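Local coordinates for 5-Carboxyvanillate Decarboxylase (Novosphingobium aromaticivorans, PDB 4QRN), which probably removes a carboxyl group from 5-carboxyvanillate as a manganese-dependent carboxy-lyase of the amidohydrolase superfamily, at residues G34-A39 against G103-I108; I179-Q184 against L207-A212; G300-N305 against Q324-D329. One frame throughout, in Å; residues are numbered along the deposited sequence.

Contact 1 of 3, residues G34-A39 against G103-I108; sequences GYLRIA and GIDKAI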
loop_
_atom_site.group_PDB
_atom_site.type_symbol
_atom_site.label_atom_id
_atom_site.label_comp_id
_atom_site.label_asym_id
_atom_site.label_seq_id
_atom_site.Cartn_x
_atom_site.Cartn_y
_atom_site.Cartn_z
ATOM N N GLY A 34 -5.052 31.524 -13.895
ATOM C CA GLY A 34 -6.459 31.154 -13.988
ATOM C C GLY A 34 -6.989 30.449 -12.756
ATOM O O GLY A 34 -8.161 30.058 -12.737
ATOM N N TYR A 35 -6.150 30.293 -11.733
ATOM C CA TYR A 35 -6.525 29.647 -10.495
ATOM C C TYR A 35 -5.584 30.165 -9.424
ATOM O O TYR A 35 -4.444 30.491 -9.717
ATOM C CB TYR A 35 -6.428 28.108 -10.591
ATOM C CG TYR A 35 -5.144 27.598 -11.199
ATOM C CD1 TYR A 35 -3.974 27.445 -10.445
ATOM C CD2 TYR A 35 -5.091 27.277 -12.548
ATOM C CE1 TYR A 35 -2.804 26.998 -11.037
ATOM C CE2 TYR A 35 -3.924 26.849 -13.142
ATOM C CZ TYR A 35 -2.790 26.673 -12.378
ATOM O OH TYR A 35 -1.633 26.230 -12.992
ATOM N N LEU A 36 -6.066 30.200 -8.187
ATOM C CA LEU A 36 -5.177 30.295 -7.039
ATOM C C LEU A 36 -4.576 28.929 -6.777
ATOM O O LEU A 36 -5.202 27.906 -7.082
ATOM C CB LEU A 36 -5.940 30.742 -5.792
ATOM C CG LEU A 36 -6.613 32.098 -5.864
ATOM C CD1 LEU A 36 -7.372 32.351 -4.562
ATOM C CD2 LEU A 36 -5.606 33.208 -6.120
ATOM N N ARG A 37 -3.374 28.898 -6.215
ATOM C CA ARG A 37 -2.781 27.647 -5.762
ATOM C C ARG A 37 -3.007 27.545 -4.255
ATOM O O ARG A 37 -2.400 28.305 -3.489
ATOM C CB ARG A 37 -1.304 27.561 -6.101
ATOM C CG ARG A 37 -1.011 27.708 -7.594
ATOM C CD ARG A 37 0.433 27.389 -7.903
ATOM N NE ARG A 37 0.851 27.713 -9.261
ATOM C CZ ARG A 37 1.212 28.925 -9.667
ATOM N NH1 ARG A 37 1.181 29.959 -8.826
ATOM N NH2 ARG A 37 1.623 29.084 -10.925
ATOM N N ILE A 38 -3.884 26.627 -3.850
ATOM C CA ILE A 38 -4.199 26.393 -2.443
ATOM C C ILE A 38 -3.588 25.048 -2.053
ATOM O O ILE A 38 -4.001 24.001 -2.575
ATOM C CB ILE A 38 -5.716 26.416 -2.191
ATOM C CG1 ILE A 38 -6.295 27.780 -2.648
ATOM C CG2 ILE A 38 -5.996 26.116 -0.720
ATOM C CD1 ILE A 38 -7.796 27.937 -2.446
ATOM N N ALA A 39 -2.585 25.079 -1.178
ATOM C CA ALA A 39 -1.878 23.877 -0.766
ATOM C C ALA A 39 -2.538 23.330 0.501
ATOM O O ALA A 39 -2.594 24.017 1.509
ATOM C CB ALA A 39 -0.420 24.214 -0.520
ATOM N N GLY A 103 4.643 30.442 -5.731
ATOM C CA GLY A 103 3.323 30.779 -6.219
ATOM C C GLY A 103 2.164 30.208 -5.415
ATOM O O GLY A 103 1.065 30.073 -5.956
ATOM N N ILE A 104 2.408 29.868 -4.149
ATOM C CA ILE A 104 1.369 29.303 -3.313
ATOM C C ILE A 104 0.580 30.426 -2.646
ATOM O O ILE A 104 1.108 31.196 -1.840
ATOM C CB ILE A 104 1.939 28.316 -2.273
ATOM C CG1 ILE A 104 2.708 27.179 -2.964
ATOM C CG2 ILE A 104 0.814 27.800 -1.378
ATOM C CD1 ILE A 104 1.941 26.442 -4.057
ATOM N N ASP A 105 -0.690 30.544 -3.022
ATOM C CA ASP A 105 -1.550 31.616 -2.511
ATOM C C ASP A 105 -2.013 31.375 -1.087
ATOM O O ASP A 105 -2.048 32.312 -0.289
ATOM C CB ASP A 105 -2.736 31.792 -3.459
ATOM C CG ASP A 105 -2.287 32.277 -4.807
ATOM O OD1 ASP A 105 -1.876 33.462 -4.878
ATOM O OD2 ASP A 105 -2.303 31.487 -5.784
ATOM N N LYS A 106 -2.410 30.145 -0.769
ATOM C CA LYS A 106 -2.894 29.827 0.566
ATOM C C LYS A 106 -2.375 28.472 0.961
ATOM O O LYS A 106 -2.203 27.589 0.105
ATOM C CB LYS A 106 -4.423 29.812 0.611
ATOM C CG LYS A 106 -5.061 31.130 0.173
ATOM C CD LYS A 106 -6.555 31.148 0.438
ATOM C CE LYS A 106 -7.163 32.471 -0.022
ATOM N NZ LYS A 106 -8.596 32.584 0.347
ATOM N N ALA A 107 -2.142 28.316 2.263
ATOM C CA ALA A 107 -1.692 27.060 2.846
ATOM C C ALA A 107 -2.641 26.676 3.966
ATOM O O ALA A 107 -2.948 27.511 4.831
ATOM C CB ALA A 107 -0.282 27.215 3.376
ATOM N N ILE A 108 -3.059 25.418 3.973
ATOM C CA ILE A 108 -3.843 24.854 5.062
ATOM C C ILE A 108 -2.876 24.127 5.973
ATOM O O ILE A 108 -2.226 23.160 5.572
ATOM C CB ILE A 108 -4.953 23.945 4.538
ATOM C CG1 ILE A 108 -5.759 24.733 3.471
ATOM C CG2 ILE A 108 -5.791 23.432 5.701
ATOM C CD1 ILE A 108 -7.050 24.102 3.021
#

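Contact 2 of 3, residues I179-Q184 against L207-A212; sequences INSHTQ and LYIHPA. With MN (manganese (II) ion), chain E; 1DF (4-hydroxy-3-methoxy-5-nitrobenzoic acid), chain F.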
loop_
_atom_site.group_PDB
_atom_site.type_symbol
_atom_site.label_atom_id
_atom_site.label_comp_id
_atom_site.label_asym_id
_atom_site.label_seq_id
_atom_site.Cartn_x
_atom_site.Cartn_y
_atom_site.Cartn_z
ATOM N N ILE A 179 -5.844 14.529 12.376
ATOM C CA ILE A 179 -5.409 13.513 13.323
ATOM C C ILE A 179 -4.314 12.721 12.621
ATOM O O ILE A 179 -4.464 12.303 11.464
ATOM C CB ILE A 179 -6.574 12.612 13.787
ATOM C CG1 ILE A 179 -7.557 13.448 14.622
ATOM C CG2 ILE A 179 -6.039 11.396 14.590
ATOM C CD1 ILE A 179 -8.767 12.670 15.147
ATOM N N ASN A 180 -3.199 12.540 13.320
ATOM C CA ASN A 180 -1.999 11.903 12.792
ATOM C C ASN A 180 -2.087 10.411 12.998
ATOM O O ASN A 180 -1.331 9.805 13.762
ATOM C CB ASN A 180 -0.800 12.545 13.472
ATOM C CG ASN A 180 -0.832 14.016 13.300
ATOM O OD1 ASN A 180 -0.712 14.489 12.168
ATOM N ND2 ASN A 180 -1.063 14.762 14.395
ATOM N N SER A 181 -3.075 9.821 12.339
ATOM C CA SER A 181 -3.364 8.404 12.361
ATOM C C SER A 181 -3.455 7.882 13.795
ATOM O O SER A 181 -4.186 8.478 14.583
ATOM C CB SER A 181 -2.436 7.627 11.422
ATOM O OG SER A 181 -3.072 6.433 11.050
ATOM N N HIS A 182 -2.847 6.734 14.116
ATOM C CA HIS A 182 -3.118 6.084 15.400
ATOM C C HIS A 182 -2.735 6.967 16.595
ATOM O O HIS A 182 -1.893 7.862 16.511
ATOM C CB HIS A 182 -2.359 4.741 15.505
ATOM C CG HIS A 182 -0.890 4.894 15.708
ATOM N ND1 HIS A 182 -0.299 4.867 16.958
ATOM C CD2 HIS A 182 0.106 5.084 14.806
ATOM C CE1 HIS A 182 1.007 5.044 16.809
ATOM N NE2 HIS A 182 1.279 5.170 15.514
ATOM N N THR A 183 -3.374 6.673 17.728
ATOM C CA THR A 183 -2.959 7.260 18.991
ATOM C C THR A 183 -2.506 6.129 19.887
ATOM O O THR A 183 -3.318 5.299 20.325
ATOM C CB THR A 183 -4.100 8.096 19.637
ATOM O OG1 THR A 183 -4.321 9.251 18.827
ATOM C CG2 THR A 183 -3.739 8.558 21.051
ATOM N N GLN A 184 -1.194 6.062 20.089
ATOM C CA GLN A 184 -0.610 5.041 20.966
ATOM C C GLN A 184 -1.101 3.635 20.594
ATOM O O GLN A 184 -1.407 2.808 21.454
ATOM C CB GLN A 184 -0.854 5.405 22.433
ATOM C CG GLN A 184 -0.109 6.685 22.763
ATOM C CD GLN A 184 -0.416 7.218 24.138
ATOM O OE1 GLN A 184 -0.375 6.479 25.115
ATOM N NE2 GLN A 184 -0.733 8.506 24.223
ATOM N N LEU A 207 -12.371 15.733 8.629
ATOM C CA LEU A 207 -11.235 15.165 9.320
ATOM C C LEU A 207 -10.165 14.838 8.303
ATOM O O LEU A 207 -10.441 14.082 7.361
ATOM C CB LEU A 207 -11.667 13.867 9.999
ATOM C CG LEU A 207 -10.534 13.019 10.568
ATOM C CD1 LEU A 207 -9.722 13.777 11.650
ATOM C CD2 LEU A 207 -11.085 11.724 11.125
ATOM N N TYR A 208 -8.949 15.355 8.474
ATOM C CA TYR A 208 -7.809 14.932 7.654
ATOM C C TYR A 208 -7.044 13.876 8.463
ATOM O O TYR A 208 -6.546 14.180 9.557
ATOM C CB TYR A 208 -6.934 16.154 7.344
ATOM C CG TYR A 208 -6.044 16.004 6.112
ATOM C CD1 TYR A 208 -5.017 15.065 6.049
ATOM C CD2 TYR A 208 -6.241 16.806 4.997
ATOM C CE1 TYR A 208 -4.213 14.940 4.910
ATOM C CE2 TYR A 208 -5.432 16.709 3.876
ATOM C CZ TYR A 208 -4.416 15.780 3.839
ATOM O OH TYR A 208 -3.634 15.692 2.711
ATOM N N ILE A 209 -6.989 12.639 7.962
ATOM C CA ILE A 209 -6.168 11.619 8.622
ATOM C C ILE A 209 -4.818 11.657 7.931
ATOM O O ILE A 209 -4.667 11.210 6.792
ATOM C CB ILE A 209 -6.774 10.219 8.599
ATOM C CG1 ILE A 209 -8.140 10.228 9.271
ATOM C CG2 ILE A 209 -5.827 9.261 9.353
ATOM C CD1 ILE A 209 -8.844 8.876 9.299
ATOM N N HIS A 210 -3.856 12.267 8.615
ATOM C CA HIS A 210 -2.497 12.407 8.128
ATOM C C HIS A 210 -1.670 11.213 8.609
ATOM O O HIS A 210 -1.964 10.644 9.664
ATOM C CB HIS A 210 -1.921 13.695 8.724
ATOM C CG HIS A 210 -0.571 14.053 8.188
ATOM N ND1 HIS A 210 0.590 13.503 8.671
ATOM C CD2 HIS A 210 -0.207 14.894 7.187
ATOM C CE1 HIS A 210 1.613 13.982 7.970
ATOM N NE2 HIS A 210 1.160 14.849 7.079
ATOM N N PRO A 211 -0.598 10.837 7.893
ATOM C CA PRO A 211 0.182 9.695 8.368
ATOM C C PRO A 211 0.893 9.946 9.688
ATOM O O PRO A 211 1.125 11.068 10.159
ATOM C CB PRO A 211 1.223 9.492 7.263
ATOM C CG PRO A 211 0.603 10.050 6.023
ATOM C CD PRO A 211 -0.206 11.248 6.528
ATOM N N ALA A 212 1.297 8.823 10.261
ATOM C CA ALA A 212 2.251 8.739 11.344
ATOM C C ALA A 212 3.050 7.483 11.099
ATOM O O ALA A 212 2.657 6.598 10.336
ATOM C CB ALA A 212 1.551 8.679 12.708
HETATM MN MN MN E . 2.407 15.705 5.441
HETATM C C1 1DF F . 7.504 13.464 6.132
HETATM C CO1 1DF F . 6.566 13.498 5.138
HETATM C CO2 1DF F . 7.124 13.809 7.448
HETATM C CM1 1DF F . 5.268 13.987 5.505
HETATM C CM2 1DF F . 5.909 14.405 7.716
HETATM O OM 1DF F . 5.512 14.803 8.961
HETATM C CZ 1DF F . 4.981 14.626 6.708
HETATM C CC 1DF F . 8.893 13.003 5.888
HETATM C CV 1DF F . 6.298 14.360 10.068
HETATM O O1 1DF F . 9.392 13.183 4.701
HETATM O O2 1DF F . 9.520 12.489 6.821
HETATM O O3 1DF F . 3.904 15.332 6.891
HETATM N N 1DF F . 4.163 13.555 4.581
HETATM O O11 1DF F . 3.008 13.770 4.820
HETATM O O22 1DF F . 4.480 12.808 3.614
HETATM O O HOH W 1 1.929 17.743 6.089
#

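Contact 3 of 3, residues G300-N305 against Q324-D329; sequences GYLKSN and QVMGED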
loop_
_atom_site.group_PDB
_atom_site.type_symbol
_atom_site.label_atom_id
_atom_site.label_comp_id
_atom_site.label_asym_id
_atom_site.label_seq_id
_atom_site.Cartn_x
_atom_site.Cartn_y
_atom_site.Cartn_z
ATOM N N GLY A 300 -18.382 3.298 -3.456
ATOM C CA GLY A 300 -19.395 4.267 -3.101
ATOM C C GLY A 300 -18.941 5.239 -2.029
ATOM O O GLY A 300 -19.192 6.446 -2.147
ATOM N N TYR A 301 -18.284 4.740 -0.992
ATOM C CA TYR A 301 -17.802 5.641 0.053
ATOM C C TYR A 301 -16.707 6.554 -0.473
ATOM O O TYR A 301 -16.626 7.699 -0.042
ATOM C CB TYR A 301 -17.294 4.876 1.290
ATOM C CG TYR A 301 -18.395 4.105 1.978
ATOM C CD1 TYR A 301 -19.494 4.766 2.536
ATOM C CD2 TYR A 301 -18.365 2.720 2.037
ATOM C CE1 TYR A 301 -20.515 4.059 3.147
ATOM C CE2 TYR A 301 -19.377 2.007 2.628
ATOM C CZ TYR A 301 -20.451 2.676 3.177
ATOM O OH TYR A 301 -21.459 1.919 3.728
ATOM N N LEU A 302 -15.848 6.066 -1.365
ATOM C CA LEU A 302 -14.837 6.972 -1.923
ATOM C C LEU A 302 -15.486 8.122 -2.659
ATOM O O LEU A 302 -14.997 9.246 -2.604
ATOM C CB LEU A 302 -13.875 6.259 -2.858
ATOM C CG LEU A 302 -12.943 5.246 -2.218
ATOM C CD1 LEU A 302 -11.999 4.763 -3.296
ATOM C CD2 LEU A 302 -12.174 5.823 -1.048
ATOM N N LYS A 303 -16.595 7.865 -3.329
ATOM C CA LYS A 303 -17.232 8.894 -4.129
ATOM C C LYS A 303 -18.109 9.844 -3.313
ATOM O O LYS A 303 -18.412 10.926 -3.795
ATOM C CB LYS A 303 -18.037 8.251 -5.251
ATOM C CG LYS A 303 -17.154 7.591 -6.309
ATOM C CD LYS A 303 -17.996 6.972 -7.402
ATOM C CE LYS A 303 -17.160 6.509 -8.577
ATOM N NZ LYS A 303 -18.028 5.998 -9.673
ATOM N N SER A 304 -18.509 9.468 -2.101
ATOM C CA SER A 304 -19.400 10.320 -1.299
ATOM C C SER A 304 -18.803 10.850 -0.003
ATOM O O SER A 304 -19.309 11.858 0.503
ATOM C CB SER A 304 -20.682 9.589 -0.969
ATOM O OG SER A 304 -20.431 8.414 -0.251
ATOM N N ASN A 305 -17.784 10.194 0.540
ATOM C CA ASN A 305 -17.301 10.526 1.885
ATOM C C ASN A 305 -15.801 10.675 2.024
ATOM O O ASN A 305 -15.360 11.119 3.077
ATOM C CB ASN A 305 -17.764 9.483 2.905
ATOM C CG ASN A 305 -19.258 9.454 3.061
ATOM O OD1 ASN A 305 -19.962 8.678 2.395
ATOM N ND2 ASN A 305 -19.767 10.301 3.936
ATOM N N GLN A 324 -10.212 10.014 -11.992
ATOM C CA GLN A 324 -11.177 9.139 -12.632
ATOM C C GLN A 324 -11.924 8.280 -11.601
ATOM O O GLN A 324 -13.145 8.110 -11.707
ATOM C CB GLN A 324 -10.477 8.278 -13.675
ATOM C CG GLN A 324 -11.446 7.429 -14.510
ATOM C CD GLN A 324 -10.765 6.333 -15.311
ATOM O OE1 GLN A 324 -9.668 6.517 -15.838
ATOM N NE2 GLN A 324 -11.423 5.179 -15.409
ATOM N N VAL A 325 -11.216 7.731 -10.617
ATOM C CA VAL A 325 -11.848 6.839 -9.639
ATOM C C VAL A 325 -12.767 7.601 -8.681
ATOM O O VAL A 325 -13.877 7.169 -8.384
ATOM C CB VAL A 325 -10.754 6.107 -8.811
ATOM C CG1 VAL A 325 -11.370 5.361 -7.622
ATOM C CG2 VAL A 325 -9.983 5.144 -9.703
ATOM N N MET A 326 -12.279 8.734 -8.184
ATOM C CA MET A 326 -12.969 9.478 -7.123
ATOM C C MET A 326 -13.945 10.503 -7.690
ATOM O O MET A 326 -14.867 10.914 -6.985
ATOM C CB MET A 326 -11.975 10.306 -6.289
ATOM C CG MET A 326 -10.742 9.672 -5.742
ATOM S SD MET A 326 -10.936 8.914 -4.179
ATOM C CE MET A 326 -11.788 10.120 -3.166
ATOM N N GLY A 327 -13.677 10.977 -8.908
ATOM C CA GLY A 327 -14.300 12.179 -9.443
ATOM C C GLY A 327 -13.351 13.366 -9.338
ATOM O O GLY A 327 -12.687 13.575 -8.309
ATOM N N GLU A 328 -13.319 14.186 -10.385
ATOM C CA GLU A 328 -12.401 15.322 -10.386
ATOM C C GLU A 328 -12.730 16.380 -9.336
ATOM O O GLU A 328 -11.865 17.193 -9.026
ATOM C CB GLU A 328 -12.315 15.956 -11.758
ATOM C CG GLU A 328 -13.574 16.647 -12.164
ATOM C CD GLU A 328 -13.427 17.422 -13.457
ATOM O OE1 GLU A 328 -12.461 17.169 -14.207
ATOM O OE2 GLU A 328 -14.272 18.296 -13.734
ATOM N N ASP A 329 -13.930 16.361 -8.769
ATOM C CA ASP A 329 -14.270 17.289 -7.701
ATOM C C ASP A 329 -13.689 16.881 -6.357
ATOM O O ASP A 329 -13.837 17.639 -5.400
ATOM C CB ASP A 329 -15.795 17.395 -7.506
ATOM C CG ASP A 329 -16.523 18.044 -8.640
ATOM O OD1 ASP A 329 -15.890 18.548 -9.579
ATOM O OD2 ASP A 329 -17.773 18.070 -8.550
HETATM O O HOH W 2 -17.603 11.248 -7.007
#

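Contact 1 of 3, residues G34-A39 against G103-I108
Two neighbouring parallel strands of the barrel sheet, 38-44 and 106-111, meet at their N-terminal ends, where R37 and A39 bond to G103, D105, K106 and I108. I38 pairs in parallel with K106 and A39 with A107: A39 N donates to K106 O at 2.8 Å, and I108 N to A39 O at 2.9 Å, nearly in line with the carbonyl. One step earlier R37 O accepts two backbone donors, D105 N and K106 N, with K106 N to R37 O the longer at 3.3 Å. D105 OD2 takes R37 N on its anti lone pair, 2.8 Å and almost straight (167°). D105 CG lies 3.7 Å from L36 CD2, the side chains crossing at about a right angle. In R37, CG anti to the carbonyl carbon (chi1 -57°) and a chain extended to NE lay CB, CG and CD along G103 O, and R37 NH1 bonds G103 O at 2.9 Å, with the oxygen at the guanidinium edge. NH2 makes a salt bridge to D350. With an alanine here, D350 would probably lose its charged mate and G103 O this donor. G103 is the C-prime residue of a Schellman motif closing helix 93-101; a CB there would collide with R37 NH1. On the face where A39 and A107 point, A39 CB packs on I104 CG2. Helix end, short turn and parallel strand follow as in the alpha/beta repeats of an amidohydrolase barrel.

Contact 2 of 3, residues I179-Q184 against L207-A212
I179, A212 and N180 bury the most surface where the loop after strand 177-179 runs beside strand 207-209 and its C-terminal extension. I179 is the last regular pairing, parallel to I209: its N donates to Y208 O at 2.9 Å, and its carbonyl accepts H210 N at the same length, the donor tilted 25° from the carbonyl plane. I179 CG1 and CD1 both press on L207 CD1, I179 CG1 the nearer at 3.7 Å, and helix 194-203 packs on both side chains. With its CG anti to the backbone N (chi1 170°), L207 can bring that methyl across to the isoleucine. Beyond I179 the chain bends in an inverse gamma turn centred on N180. This turn sets N180 O 3.3 Å from A212 CB, and A212 N is buried with no partner in the model. The N180 amide stands steeply to the H210 imidazole, their planes 77° apart, with N180 OD1 3.7 Å from H210 CB; OD1 accepts a hydrogen bond from Q178 NE2. H210 ND1 donates to P211 O on a carbonyl lone pair, and P211 CD lies over one face of the ring, offset toward its rim; together these help fix the imidazole's rotation and leave NE2 to bind the manganese at 2.2 Å. E41 and D336 complete the protein ligands, beside water and the O3 and O11 oxygens of the nitro inhibitor. Y208 OH hydrogen-bonds E41, a second-shell support. A metal-binding histidine just past the C-terminal end of a parallel strand is characteristic of the amidohydrolase active site.

Contact 3 of 3, residues G300-N305 against Q324-D329
The ends of two helices, 298-304 and 316-326, come together at K303 and M326, whose CA atoms are 5.2 Å apart. Helical geometry is left at N305 in one segment and at G327 in the other; G327 takes a positive phi, at backbone angles where a CB would jam against the preceding carbonyl. No direct hydrogen bond joins the segments. Water 2 bridges them instead, donating to M326 O at 2.8 Å and more weakly to K303 O. M326 reaches across with a chain bent at chi2 and chi3 (-88° and -48°), which carries SD to 4.2 Å from L302 CB and its terminal methyl CE to 3.4 Å from L302 O. On the same leucine, CD1 lies 4.4 Å from V325 CG1, and L272 of helix 268-284 packs against both L302 and V325. K303 stretches its extended aliphatic chain alongside the other helix's last turn, CE coming within 3.4 Å of V325 O, at the exposed margin of the contact. V325 also packs on W315 of the second subunit, so the contact reaches the dimer interface. This is helix-to-helix packing, mainly apolar at L302, V325 and M326, between outer helices of an alpha/beta barrel that strand 306-309 separates in the sequence.

How the contacts relate
The three contacts follow one another along the chain and none touches another. Contact 2 is the one at the active site, since its H210 binds the manganese; contact 1 lies at the N-terminal ends of two barrel strands, with the A39 side chain about 11 Å from the metal and about 12 Å from the inhibitor. Strand 38-44, which begins in contact 1, goes on to supply E41 to the same metal site, although the centres of contacts 1 and 2 are about 24 Å apart. Contact 3 is remote from that site, its centre about 21 Å from that of contact 2. Nearest atoms are about 7 Å apart between contact 2 and either of the others.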